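Local coordinates for sgbp-b (Bacteroides uniformis, PDB 7K44), which probably binds xyloglucan at the bacterial cell surface, as a surface glycan-binding protein encoded in a xyloglucan utilization locus, at residues I128-S133 against T143-N148; M134-G139 against F178-A183; S154-N159 against S189-T194; T234-F239 against F290-Y295. All coordinates share one frame; numbering follows the deposited sequence. Where two conformers were deposited one is given.

Contact 1 of 4, residues I128-S133 against T143-N148; sequences ISKVSS and TVLGQN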
loop_
_atom_site.group_PDB
_atom_site.type_symbol
_atom_site.label_atom_id
_atom_site.label_comp_id
_atom_site.label_asym_id
_atom_site.label_seq_id
_atom_site.Cartn_x
_atom_site.Cartn_y
_atom_site.Cartn_z
ATOM N N ILE A 128 -2.737 10.563 0.524
ATOM C CA ILE A 128 -2.517 9.124 0.443
ATOM C C ILE A 128 -3.575 8.524 -0.469
ATOM O O ILE A 128 -4.776 8.732 -0.258
ATOM C CB ILE A 128 -2.578 8.473 1.831
ATOM C CG1 ILE A 128 -1.406 8.947 2.679
ATOM C CG2 ILE A 128 -2.568 6.948 1.683
ATOM C CD1 ILE A 128 -1.609 8.754 4.180
ATOM N N SER A 129 -3.135 7.783 -1.485
ATOM C CA SER A 129 -4.077 7.111 -2.369
ATOM C C SER A 129 -4.176 5.610 -2.129
ATOM O O SER A 129 -5.237 5.033 -2.372
ATOM C CB SER A 129 -3.738 7.372 -3.839
ATOM O OG SER A 129 -2.448 6.892 -4.162
ATOM N N LYS A 130 -3.110 4.962 -1.664
ATOM C CA LYS A 130 -3.128 3.519 -1.468
ATOM C C LYS A 130 -2.153 3.152 -0.356
ATOM O O LYS A 130 -1.114 3.791 -0.191
ATOM C CB LYS A 130 -2.734 2.798 -2.763
ATOM C CG LYS A 130 -3.915 2.306 -3.582
ATOM C CD LYS A 130 -3.550 1.061 -4.378
ATOM C CE LYS A 130 -2.519 1.367 -5.444
ATOM N NZ LYS A 130 -2.454 0.273 -6.456
ATOM N N VAL A 131 -2.492 2.100 0.405
ATOM C CA VAL A 131 -1.625 1.571 1.452
ATOM C C VAL A 131 -1.519 0.064 1.247
ATOM O O VAL A 131 -2.492 -0.592 0.852
ATOM C CB VAL A 131 -2.128 1.897 2.877
ATOM C CG1 VAL A 131 -1.074 1.540 3.908
ATOM C CG2 VAL A 131 -2.500 3.355 2.999
ATOM N N SER A 132 -0.328 -0.483 1.498
ATOM C CA SER A 132 -0.098 -1.886 1.187
ATOM C C SER A 132 -0.961 -2.814 2.037
ATOM O O SER A 132 -1.403 -3.862 1.549
ATOM C CB SER A 132 1.405 -2.179 1.270
ATOM O OG SER A 132 1.872 -2.037 2.584
ATOM N N SER A 133 -1.252 -2.435 3.277
ATOM C CA SER A 133 -2.172 -3.226 4.076
ATOM C C SER A 133 -2.775 -2.315 5.130
ATOM O O SER A 133 -2.123 -1.373 5.595
ATOM C CB SER A 133 -1.460 -4.401 4.747
ATOM O OG SER A 133 -2.344 -5.069 5.632
ATOM N N THR A 143 4.167 -0.080 2.460
ATOM C CA THR A 143 4.333 0.841 1.344
ATOM C C THR A 143 3.104 1.731 1.247
ATOM O O THR A 143 1.973 1.261 1.403
ATOM C CB THR A 143 4.537 0.075 0.033
ATOM O OG1 THR A 143 5.662 -0.798 0.177
ATOM C CG2 THR A 143 4.827 1.037 -1.117
ATOM N N VAL A 144 3.323 3.028 1.001
ATOM C CA VAL A 144 2.230 3.989 0.866
ATOM C C VAL A 144 2.419 4.740 -0.443
ATOM O O VAL A 144 3.533 5.177 -0.746
ATOM C CB VAL A 144 2.203 4.983 2.047
ATOM C CG1 VAL A 144 0.997 5.918 1.935
ATOM C CG2 VAL A 144 2.167 4.241 3.379
ATOM N N LEU A 145 1.348 4.861 -1.224
ATOM C CA LEU A 145 1.336 5.673 -2.436
ATOM C C LEU A 145 0.555 6.950 -2.171
ATOM O O LEU A 145 -0.464 6.935 -1.477
ATOM C CB LEU A 145 0.660 4.948 -3.602
ATOM C CG LEU A 145 1.226 3.605 -4.054
ATOM C CD1 LEU A 145 0.633 3.214 -5.392
ATOM C CD2 LEU A 145 2.720 3.688 -4.151
ATOM N N GLY A 146 1.032 8.059 -2.729
ATOM C CA GLY A 146 0.328 9.309 -2.547
ATOM C C GLY A 146 1.030 10.429 -3.274
ATOM O O GLY A 146 1.701 10.183 -4.276
ATOM N N GLN A 147 0.883 11.658 -2.788
ATOM C CA GLN A 147 1.522 12.805 -3.423
ATOM C C GLN A 147 2.048 13.734 -2.346
ATOM O O GLN A 147 1.485 13.818 -1.250
ATOM C CB GLN A 147 0.547 13.588 -4.317
ATOM C CG GLN A 147 -0.024 12.794 -5.489
ATOM C CD GLN A 147 1.027 12.439 -6.526
ATOM O OE1 GLN A 147 2.046 13.112 -6.647
ATOM N NE2 GLN A 147 0.776 11.378 -7.283
ATOM N N ASN A 148 3.134 14.440 -2.676
ATOM C CA ASN A 148 3.668 15.516 -1.838
ATOM C C ASN A 148 4.187 15.028 -0.485
ATOM O O ASN A 148 3.911 15.617 0.564
ATOM C CB ASN A 148 2.674 16.667 -1.710
ATOM C CG ASN A 148 2.367 17.276 -3.049
ATOM O OD1 ASN A 148 3.264 17.796 -3.712
ATOM N ND2 ASN A 148 1.125 17.160 -3.487
HETATM O O HOH W 1 -1.821 9.614 -5.932
#

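Contact 2 of 4, residues M134-G139 against F178-A183; sequences MMPITG and FTMPRA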
loop_
_atom_site.group_PDB
_atom_site.type_symbol
_atom_site.label_atom_id
_atom_site.label_comp_id
_atom_site.label_asym_id
_atom_site.label_seq_id
_atom_site.Cartn_x
_atom_site.Cartn_y
_atom_site.Cartn_z
ATOM N N MET A 134 -4.030 -2.593 5.496
ATOM C CA MET A 134 -4.657 -1.870 6.596
ATOM C C MET A 134 -4.350 -2.502 7.936
ATOM O O MET A 134 -4.766 -1.975 8.971
ATOM C CB MET A 134 -6.169 -1.783 6.403
ATOM C CG MET A 134 -6.593 -0.967 5.201
ATOM S SD MET A 134 -6.339 0.820 5.399
ATOM C CE MET A 134 -7.860 1.271 6.232
ATOM N N MET A 135 -3.633 -3.622 7.946
ATOM C CA MET A 135 -3.261 -4.286 9.196
ATOM C C MET A 135 -1.865 -4.882 9.066
ATOM O O MET A 135 -1.668 -6.091 9.200
ATOM C CB MET A 135 -4.299 -5.340 9.598
ATOM C CG MET A 135 -4.168 -5.731 11.048
ATOM S SD MET A 135 -5.455 -6.873 11.594
ATOM C CE MET A 135 -6.830 -5.759 11.749
ATOM N N PRO A 136 -0.853 -4.045 8.831
ATOM C CA PRO A 136 0.505 -4.580 8.664
ATOM C C PRO A 136 1.026 -5.221 9.941
ATOM O O PRO A 136 0.802 -4.737 11.057
ATOM C CB PRO A 136 1.342 -3.345 8.297
ATOM C CG PRO A 136 0.350 -2.306 7.922
ATOM C CD PRO A 136 -0.874 -2.576 8.728
ATOM N N ILE A 137 1.733 -6.313 9.762
ATOM C CA ILE A 137 2.349 -7.019 10.875
ATOM C C ILE A 137 3.610 -6.284 11.329
ATOM O O ILE A 137 4.413 -5.823 10.509
ATOM C CB ILE A 137 2.636 -8.459 10.442
ATOM C CG1 ILE A 137 1.311 -9.210 10.292
ATOM C CG2 ILE A 137 3.494 -9.178 11.467
ATOM C CD1 ILE A 137 1.466 -10.511 9.588
ATOM N N THR A 138 3.773 -6.163 12.647
ATOM C CA THR A 138 4.907 -5.435 13.213
ATOM C C THR A 138 6.226 -6.002 12.700
ATOM O O THR A 138 6.425 -7.221 12.671
ATOM C CB THR A 138 4.849 -5.492 14.741
ATOM O OG1 THR A 138 3.717 -4.744 15.198
ATOM C CG2 THR A 138 6.131 -4.928 15.380
ATOM N N GLY A 139 7.118 -5.110 12.267
ATOM C CA GLY A 139 8.392 -5.517 11.730
ATOM C C GLY A 139 8.448 -5.647 10.228
ATOM O O GLY A 139 9.552 -5.666 9.668
ATOM N N PHE A 178 8.076 2.183 5.120
ATOM C CA PHE A 178 8.519 2.261 6.504
ATOM C C PHE A 178 8.346 0.894 7.148
ATOM O O PHE A 178 7.660 0.017 6.616
ATOM C CB PHE A 178 7.775 3.349 7.303
ATOM C CG PHE A 178 6.291 3.105 7.465
ATOM C CD1 PHE A 178 5.809 2.388 8.550
ATOM C CD2 PHE A 178 5.374 3.624 6.548
ATOM C CE1 PHE A 178 4.438 2.163 8.714
ATOM C CE2 PHE A 178 4.001 3.416 6.709
ATOM C CZ PHE A 178 3.536 2.680 7.798
ATOM N N THR A 179 8.979 0.717 8.303
ATOM C CA THR A 179 8.821 -0.502 9.080
ATOM C C THR A 179 7.657 -0.334 10.043
ATOM O O THR A 179 7.583 0.659 10.777
ATOM C CB THR A 179 10.100 -0.820 9.854
ATOM O OG1 THR A 179 11.177 -0.984 8.921
ATOM C CG2 THR A 179 9.917 -2.094 10.691
ATOM N N MET A 180 6.752 -1.291 10.032
ATOM C CA MET A 180 5.596 -1.206 10.897
ATOM C C MET A 180 6.043 -1.302 12.350
ATOM O O MET A 180 6.736 -2.261 12.722
ATOM C CB MET A 180 4.633 -2.347 10.573
ATOM C CG MET A 180 3.429 -2.420 11.483
ATOM S SD MET A 180 2.327 -1.024 11.197
ATOM C CE MET A 180 1.221 -1.280 12.577
ATOM N N PRO A 181 5.675 -0.346 13.192
ATOM C CA PRO A 181 6.048 -0.417 14.610
ATOM C C PRO A 181 5.131 -1.344 15.394
ATOM O O PRO A 181 4.343 -2.094 14.806
ATOM C CB PRO A 181 5.886 1.035 15.073
ATOM C CG PRO A 181 4.794 1.572 14.201
ATOM C CD PRO A 181 4.963 0.904 12.861
ATOM N N ARG A 182 5.231 -1.301 16.724
ATOM C CA ARG A 182 4.296 -2.020 17.578
ATOM C C ARG A 182 2.865 -1.680 17.185
ATOM O O ARG A 182 2.551 -0.531 16.871
ATOM C CB ARG A 182 4.524 -1.613 19.034
ATOM C CG ARG A 182 3.841 -2.516 20.038
ATOM C CD ARG A 182 4.582 -2.495 21.361
ATOM N NE ARG A 182 4.072 -1.443 22.237
ATOM C CZ ARG A 182 4.638 -0.248 22.380
ATOM N NH1 ARG A 182 5.739 0.053 21.701
ATOM N NH2 ARG A 182 4.104 0.647 23.203
ATOM N N ALA A 183 2.006 -2.690 17.221
ATOM C CA ALA A 183 0.650 -2.555 16.713
ATOM C C ALA A 183 -0.142 -1.530 17.523
ATOM O O ALA A 183 -0.002 -1.456 18.749
ATOM C CB ALA A 183 -0.061 -3.907 16.793
HETATM O O HOH W 2 2.927 -5.588 17.933
#

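Contact 3 of 4, residues S154-N159 against S189-T194; sequences SITMGN and SLAITT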
loop_
_atom_site.group_PDB
_atom_site.type_symbol
_atom_site.label_atom_id
_atom_site.label_comp_id
_atom_site.label_asym_id
_atom_site.label_seq_id
_atom_site.Cartn_x
_atom_site.Cartn_y
_atom_site.Cartn_z
ATOM N N SER A 154 6.286 13.158 10.505
ATOM C CA SER A 154 5.914 12.000 11.300
ATOM C C SER A 154 5.023 11.095 10.470
ATOM O O SER A 154 4.365 11.533 9.524
ATOM C CB SER A 154 5.179 12.410 12.582
ATOM O OG SER A 154 3.959 13.070 12.275
ATOM N N ILE A 155 5.030 9.814 10.839
ATOM C CA ILE A 155 4.050 8.843 10.368
ATOM C C ILE A 155 3.481 8.167 11.606
ATOM O O ILE A 155 4.231 7.587 12.402
ATOM C CB ILE A 155 4.669 7.817 9.406
ATOM C CG1 ILE A 155 5.352 8.533 8.239
ATOM C CG2 ILE A 155 3.588 6.858 8.902
ATOM C CD1 ILE A 155 5.986 7.610 7.229
ATOM N N THR A 156 2.167 8.269 11.786
ATOM C CA THR A 156 1.533 7.861 13.028
ATOM C C THR A 156 0.318 6.985 12.746
ATOM O O THR A 156 -0.273 7.012 11.660
ATOM C CB THR A 156 1.107 9.077 13.860
ATOM O OG1 THR A 156 0.143 9.841 13.124
ATOM C CG2 THR A 156 2.315 9.965 14.157
ATOM N N MET A 157 -0.055 6.217 13.766
ATOM C CA MET A 157 -1.216 5.330 13.691
ATOM C C MET A 157 -1.731 5.192 15.119
ATOM O O MET A 157 -1.144 4.467 15.924
ATOM C CB MET A 157 -0.823 3.979 13.111
ATOM C CG MET A 157 0.563 3.526 13.531
ATOM S SD MET A 157 1.175 2.124 12.587
ATOM C CE MET A 157 1.275 2.805 10.941
ATOM N N GLY A 158 -2.814 5.890 15.426
ATOM C CA GLY A 158 -3.268 5.882 16.808
ATOM C C GLY A 158 -2.197 6.494 17.693
ATOM O O GLY A 158 -1.662 7.570 17.406
ATOM N N ASN A 159 -1.850 5.793 18.772
ATOM C CA ASN A 159 -0.816 6.254 19.689
ATOM C C ASN A 159 0.565 5.682 19.371
ATOM O O ASN A 159 1.434 5.659 20.249
ATOM C CB ASN A 159 -1.212 5.942 21.131
ATOM C CG ASN A 159 -1.276 4.456 21.400
ATOM O OD1 ASN A 159 -1.452 3.654 20.479
ATOM N ND2 ASN A 159 -1.130 4.076 22.664
ATOM N N SER A 189 -6.471 6.091 12.731
ATOM C CA SER A 189 -6.101 6.712 11.468
ATOM C C SER A 189 -4.603 6.548 11.262
ATOM O O SER A 189 -3.819 6.764 12.191
ATOM C CB SER A 189 -6.442 8.207 11.467
ATOM O OG SER A 189 -7.839 8.412 11.316
ATOM N N LEU A 190 -4.223 6.134 10.060
ATOM C CA LEU A 190 -2.851 6.281 9.599
ATOM C C LEU A 190 -2.673 7.712 9.114
ATOM O O LEU A 190 -3.481 8.208 8.328
ATOM C CB LEU A 190 -2.601 5.319 8.440
ATOM C CG LEU A 190 -1.291 5.498 7.675
ATOM C CD1 LEU A 190 -0.116 5.153 8.568
ATOM C CD2 LEU A 190 -1.292 4.650 6.393
ATOM N N ALA A 191 -1.630 8.383 9.592
ATOM C CA ALA A 191 -1.428 9.791 9.262
ATOM C C ALA A 191 0.019 10.013 8.868
ATOM O O ALA A 191 0.933 9.608 9.596
ATOM C CB ALA A 191 -1.788 10.686 10.449
ATOM N N ILE A 192 0.225 10.648 7.720
ATOM C CA ILE A 192 1.539 11.117 7.305
ATOM C C ILE A 192 1.519 12.635 7.403
ATOM O O ILE A 192 0.683 13.293 6.772
ATOM C CB ILE A 192 1.885 10.678 5.878
ATOM C CG1 ILE A 192 1.949 9.152 5.776
ATOM C CG2 ILE A 192 3.213 11.311 5.453
ATOM C CD1 ILE A 192 2.150 8.674 4.342
ATOM N N THR A 193 2.414 13.186 8.206
ATOM C CA THR A 193 2.494 14.623 8.410
ATOM C C THR A 193 3.793 15.125 7.804
ATOM O O THR A 193 4.867 14.580 8.087
ATOM C CB THR A 193 2.432 14.967 9.897
ATOM O OG1 THR A 193 1.160 14.579 10.429
ATOM C CG2 THR A 193 2.608 16.471 10.106
ATOM N N THR A 194 3.690 16.145 6.967
ATOM C CA THR A 194 4.837 16.836 6.406
ATOM C C THR A 194 4.782 18.286 6.866
ATOM O O THR A 194 3.819 18.723 7.503
ATOM C CB THR A 194 4.800 16.789 4.879
ATOM O OG1 THR A 194 3.674 17.534 4.414
ATOM C CG2 THR A 194 4.685 15.361 4.362
HETATM O O HOH W 3 1.573 11.976 11.408
HETATM O O HOH W 4 -2.512 9.007 13.182
HETATM O O HOH W 5 -5.634 7.630 15.216
#

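Contact 4 of 4, residues T234-F239 against F290-Y295; sequences TAAPFF and FVAVEY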
loop_
_atom_site.group_PDB
_atom_site.type_symbol
_atom_site.label_atom_id
_atom_site.label_comp_id
_atom_site.label_asym_id
_atom_site.label_seq_id
_atom_site.Cartn_x
_atom_site.Cartn_y
_atom_site.Cartn_z
ATOM N N THR A 234 13.666 -16.267 11.937
ATOM C CA THR A 234 14.637 -17.165 11.323
ATOM C C THR A 234 14.119 -17.915 10.105
ATOM O O THR A 234 14.930 -18.415 9.319
ATOM C CB THR A 234 15.142 -18.182 12.352
ATOM O OG1 THR A 234 14.059 -19.023 12.756
ATOM C CG2 THR A 234 15.708 -17.465 13.570
ATOM N N ALA A 235 12.804 -18.013 9.921
ATOM C CA ALA A 235 12.253 -18.734 8.784
ATOM C C ALA A 235 10.929 -18.093 8.408
ATOM O O ALA A 235 10.323 -17.385 9.211
ATOM C CB ALA A 235 12.028 -20.214 9.110
ATOM N N ALA A 236 10.482 -18.370 7.186
ATOM C CA ALA A 236 9.233 -17.793 6.703
ATOM C C ALA A 236 8.110 -18.141 7.676
ATOM O O ALA A 236 8.082 -19.250 8.222
ATOM C CB ALA A 236 8.897 -18.328 5.314
ATOM N N PRO A 237 7.169 -17.222 7.923
ATOM C CA PRO A 237 7.032 -15.926 7.262
ATOM C C PRO A 237 7.830 -14.779 7.905
ATOM O O PRO A 237 7.538 -13.603 7.624
ATOM C CB PRO A 237 5.526 -15.671 7.371
ATOM C CG PRO A 237 5.182 -16.251 8.702
ATOM C CD PRO A 237 6.071 -17.478 8.868
ATOM N N PHE A 238 8.807 -15.132 8.748
ATOM C CA PHE A 238 9.783 -14.221 9.363
ATOM C C PHE A 238 9.195 -13.353 10.468
ATOM O O PHE A 238 9.725 -13.314 11.582
ATOM C CB PHE A 238 10.550 -13.399 8.321
ATOM C CG PHE A 238 11.212 -14.240 7.274
ATOM C CD1 PHE A 238 12.368 -14.953 7.563
ATOM C CD2 PHE A 238 10.655 -14.359 6.011
ATOM C CE1 PHE A 238 12.966 -15.746 6.596
ATOM C CE2 PHE A 238 11.254 -15.149 5.042
ATOM C CZ PHE A 238 12.412 -15.842 5.339
ATOM N N PHE A 239 8.092 -12.675 10.182
ATOM C CA PHE A 239 7.315 -11.992 11.196
ATOM C C PHE A 239 5.913 -12.576 11.187
ATOM O O PHE A 239 5.425 -13.036 10.152
ATOM C CB PHE A 239 7.242 -10.487 10.916
ATOM C CG PHE A 239 8.587 -9.839 10.809
ATOM C CD1 PHE A 239 9.262 -9.437 11.944
ATOM C CD2 PHE A 239 9.181 -9.679 9.581
ATOM C CE1 PHE A 239 10.513 -8.860 11.848
ATOM C CE2 PHE A 239 10.429 -9.095 9.472
ATOM C CZ PHE A 239 11.087 -8.692 10.611
ATOM N N PHE A 290 0.958 -14.779 3.308
ATOM C CA PHE A 290 2.376 -14.787 2.966
ATOM C C PHE A 290 2.619 -16.003 2.081
ATOM O O PHE A 290 2.486 -17.145 2.542
ATOM C CB PHE A 290 3.219 -14.857 4.241
ATOM C CG PHE A 290 4.714 -14.728 4.013
ATOM C CD1 PHE A 290 5.446 -15.777 3.453
ATOM C CD2 PHE A 290 5.386 -13.569 4.380
ATOM C CE1 PHE A 290 6.828 -15.661 3.256
ATOM C CE2 PHE A 290 6.764 -13.453 4.188
ATOM C CZ PHE A 290 7.476 -14.502 3.621
ATOM N N VAL A 291 2.955 -15.767 0.817
ATOM C CA VAL A 291 3.282 -16.838 -0.121
ATOM C C VAL A 291 4.797 -16.961 -0.145
ATOM O O VAL A 291 5.488 -16.072 -0.654
ATOM C CB VAL A 291 2.709 -16.570 -1.517
ATOM C CG1 VAL A 291 3.166 -17.654 -2.505
ATOM C CG2 VAL A 291 1.193 -16.495 -1.465
ATOM N N ALA A 292 5.325 -18.047 0.423
ATOM C CA ALA A 292 6.774 -18.183 0.511
ATOM C C ALA A 292 7.381 -18.733 -0.770
ATOM O O ALA A 292 8.560 -18.484 -1.046
ATOM C CB ALA A 292 7.148 -19.086 1.683
ATOM N N VAL A 293 6.613 -19.485 -1.552
ATOM C CA VAL A 293 7.124 -20.146 -2.744
ATOM C C VAL A 293 6.152 -19.880 -3.883
ATOM O O VAL A 293 4.964 -20.200 -3.778
ATOM C CB VAL A 293 7.315 -21.658 -2.527
ATOM C CG1 VAL A 293 7.733 -22.328 -3.824
ATOM C CG2 VAL A 293 8.355 -21.915 -1.440
ATOM N N GLU A 294 6.652 -19.290 -4.964
ATOM C CA GLU A 294 5.826 -19.053 -6.135
ATOM C C GLU A 294 5.397 -20.382 -6.745
ATOM O O GLU A 294 6.159 -21.352 -6.755
ATOM C CB GLU A 294 6.623 -18.245 -7.156
ATOM C CG GLU A 294 5.819 -17.769 -8.346
ATOM C CD GLU A 294 6.635 -16.868 -9.252
ATOM O OE1 GLU A 294 7.870 -16.815 -9.072
ATOM O OE2 GLU A 294 6.043 -16.214 -10.136
ATOM N N TYR A 295 4.158 -20.434 -7.229
ATOM C CA TYR A 295 3.656 -21.606 -7.929
ATOM C C TYR A 295 2.966 -21.188 -9.216
ATOM O O TYR A 295 2.413 -20.091 -9.318
ATOM C CB TYR A 295 2.708 -22.472 -7.059
ATOM C CG TYR A 295 1.492 -21.748 -6.499
ATOM C CD1 TYR A 295 1.569 -21.051 -5.301
ATOM C CD2 TYR A 295 0.267 -21.784 -7.157
ATOM C CE1 TYR A 295 0.462 -20.402 -4.779
ATOM C CE2 TYR A 295 -0.844 -21.123 -6.650
ATOM C CZ TYR A 295 -0.740 -20.445 -5.457
ATOM O OH TYR A 295 -1.843 -19.799 -4.937
#

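Contact 1 of 4, residues I128-S133 against T143-N148
Ile128 lies across from Gly146 and Val144. Its CG2 branch, anti to the backbone N, reaches CG1 of Val144 at 3.7 Å, and beyond the hairpin the same isoleucine packs on Ile192 of the facing sheet. The glycine keeps the strands close, with Ile128 CA 4.1 Å from Gly146 CA. Ser129 and Lys130 then share one partner: Ser129 N donates to Leu145 O at 2.8 Å, and Lys130 N adds a weak bond of 3.3 Å to that same Leu145 O. Two residues facing one make a classic beta bulge, here in the hairpin of strands 127-131 and 141-147, which forms one edge of a sheet in the immunoglobulin-like IPT/TIG domain. Through a water, Ser129 OG is also linked weakly to Gln147 NE2. Past the bulge regular pairing resumes, Lys130 O accepting Leu145 N at 2.9 Å. The lysine chain runs alongside the leucine and bends at chi3, which sets CE 3.7 Å from Leu145 CD1; NZ goes on to Phe322, where it bonds to the carbonyl and makes a cation-pi contact. Val131 turns to the same face as Ile128, resting more loosely on Val144. At Ser132 the backbone N meets Thr143 O nearly along the C=O axis. Its OG, held between the backbone N and the carbonyl carbon (chi1 66°), faces back to accept Thr143 N at 3.0 Å in an almost straight bond (172°). Replacing Ser132 with an alanine would remove this acceptor and would probably leave Thr143 N without its mate where the strands part.

Contact 2 of 4, residues M134-G139 against F178-A183
Thr179 touches Gly139 through CG2, the branch anti to its own backbone N, which lies 3.7 Å from Gly139 O. Met180 follows and does most of the packing. Its CB lies against Ile137 O; CG, anti to the backbone N (chi1 176°), comes to 3.5 Å from Pro136 O, and the bend at chi2 carries SD to the proline ring, 3.8 Å from Pro136 CB. The side chains of Met180 and Pro136 cross at about a right angle. The backbone of Met180 is tied as well: its O accepts Gly139 N at 2.9 Å in a nearly straight bond (168°). Pro181 turns its ring off the loop but offers its carbonyl, and Thr138 OG1 donates to Pro181 O at 2.8 Å from a position tilted 32° out of the carbonyl plane. Beyond Arg182, Ala183 N donates to a water, which in turn gives a proton to Thr138 OG1 at 3.0 Å. The contact thus joins the loop between strands 127-131 and 141-147 to the chain leaving strand 175-179, at one end of the IPT/TIG sandwich. Behind it Met180 also rests on Val142 and Tyr205. Donating to Pro181 O and accepting from the water probably fixes the Thr138 hydroxyl; with Gly139 N on Met180 O, the loop is held to two successive carbonyls, whereas Pro136 O, buried under the methionine, has no hydrogen-bonding partner in the model.

Contact 3 of 4, residues S154-N159 against S189-T194
The flat groups that meet between Thr156 and Ala191 are peptide carbonyls. Thr156 N lies in the carbonyl plane of Ala191 at 2.8 Å from its O, while the return bond brings Ala191 N to Thr156 O from 23° outside that carbonyl's plane. Two residues away, past the non-hydrogen-bonded pair Ile155-Ile192, Ser154 and Thr193 form the next hydrogen-bonded pair, the bond from Thr193 N to Ser154 O being almost straight (176°). The two faces of this ladder differ sharply. On one lie the hydroxyl side chains of Ser154, Thr156 and Thr193 together with Ala191, bridged by ordered waters. Ser154 OG stands between its backbone N and carbonyl carbon (chi1 63°), 3.4 Å from Thr193 CB, and a single water bonds both Ser154 OG and Thr193 OG1; the threonine hydroxyl is also bonded to Thr198. A second water donates to Ser189 O and lies 2.8 Å from Thr156 OG1, linking the two. On the reverse face everything is apolar. Met157 runs beside Leu190, pointing the same way, and the bend at its chi3 brings CE to 3.6 Å from Leu190 CD1. Ile155 CG2 sits 4.1 Å from the same Leu190 CD1, with Ile192 close behind. Leu176 and Phe178 of the opposing sheet press on this side. A regular antiparallel pair with its apolar face turned to a second sheet and a hydroxyl-rich face turned outward fits the beta sandwich of the immunoglobulin-like IPT/TIG fold.

Contact 4 of 4, residues T234-F239 against F290-Y295
Phe290 extends its ring with CG anti to the backbone N (chi1 -174°), while a cis peptide before Pro237 and a positive phi at Phe238 shape the loop that lies against that ring. Pro237 lies over one face: its CB is 3.8 Å from the centroid of the Phe290 ring and 19° off the normal, a CH-pi contact. The loop carbonyl comes near as well, with Pro237 O 3.5 Å from Phe290 CE2. Ala292 CB is in the ring plane at the edge, and Ala236 CB approaches obliquely, 4.0 Å from Phe290 CE1. The two methyls also meet each other. At the far end Phe290 CZ touches the edge of the Phe238 ring, near its plane, at 4.0 Å from CD2, the two side chains crossing at about a right angle. The loop's turn is held by Phe238 N bonding to Ala235 O. Trp331, on the neighbouring strand 331-337, meets Phe290 edge-to-face; it also touches Pro237 and bonds through NE1 to Phe239 O, tying the loop to the sheet. A serine in place of Phe290 would remove the ring and would probably leave Pro237 CB and Phe238 without their apolar partner, opening a gap beside Trp331. No hydrogen bond spans the two segments, which meet only by apolar packing and a CH-pi contact.

Overall arrangement
Contacts 1 and 3 are ladders in the two facing sheets of one IPT/TIG sandwich. Their apolar faces meet in its core, where Val144 packs on Ile192 and Val131 on Leu190; the outer face of contact 3 is hydroxyl-rich and hydrated, while that of contact 1 carries Lys130 and Leu145 against Phe322. Contact 2 lies at one end of the sandwich: Phe178 on strand 175-179, next to strand 141-147, packs on Val144, while Met180 touches Met157 of contact 3. There isolated hydrogen bonds and a water replace the ladder. Contact 4 belongs to the xyloglucan-binding domain and relies on apolar and aromatic contact alone. It touches contact 2, where Phe239 packs on Ile137, Thr138 and Gly139, bringing the two domains together.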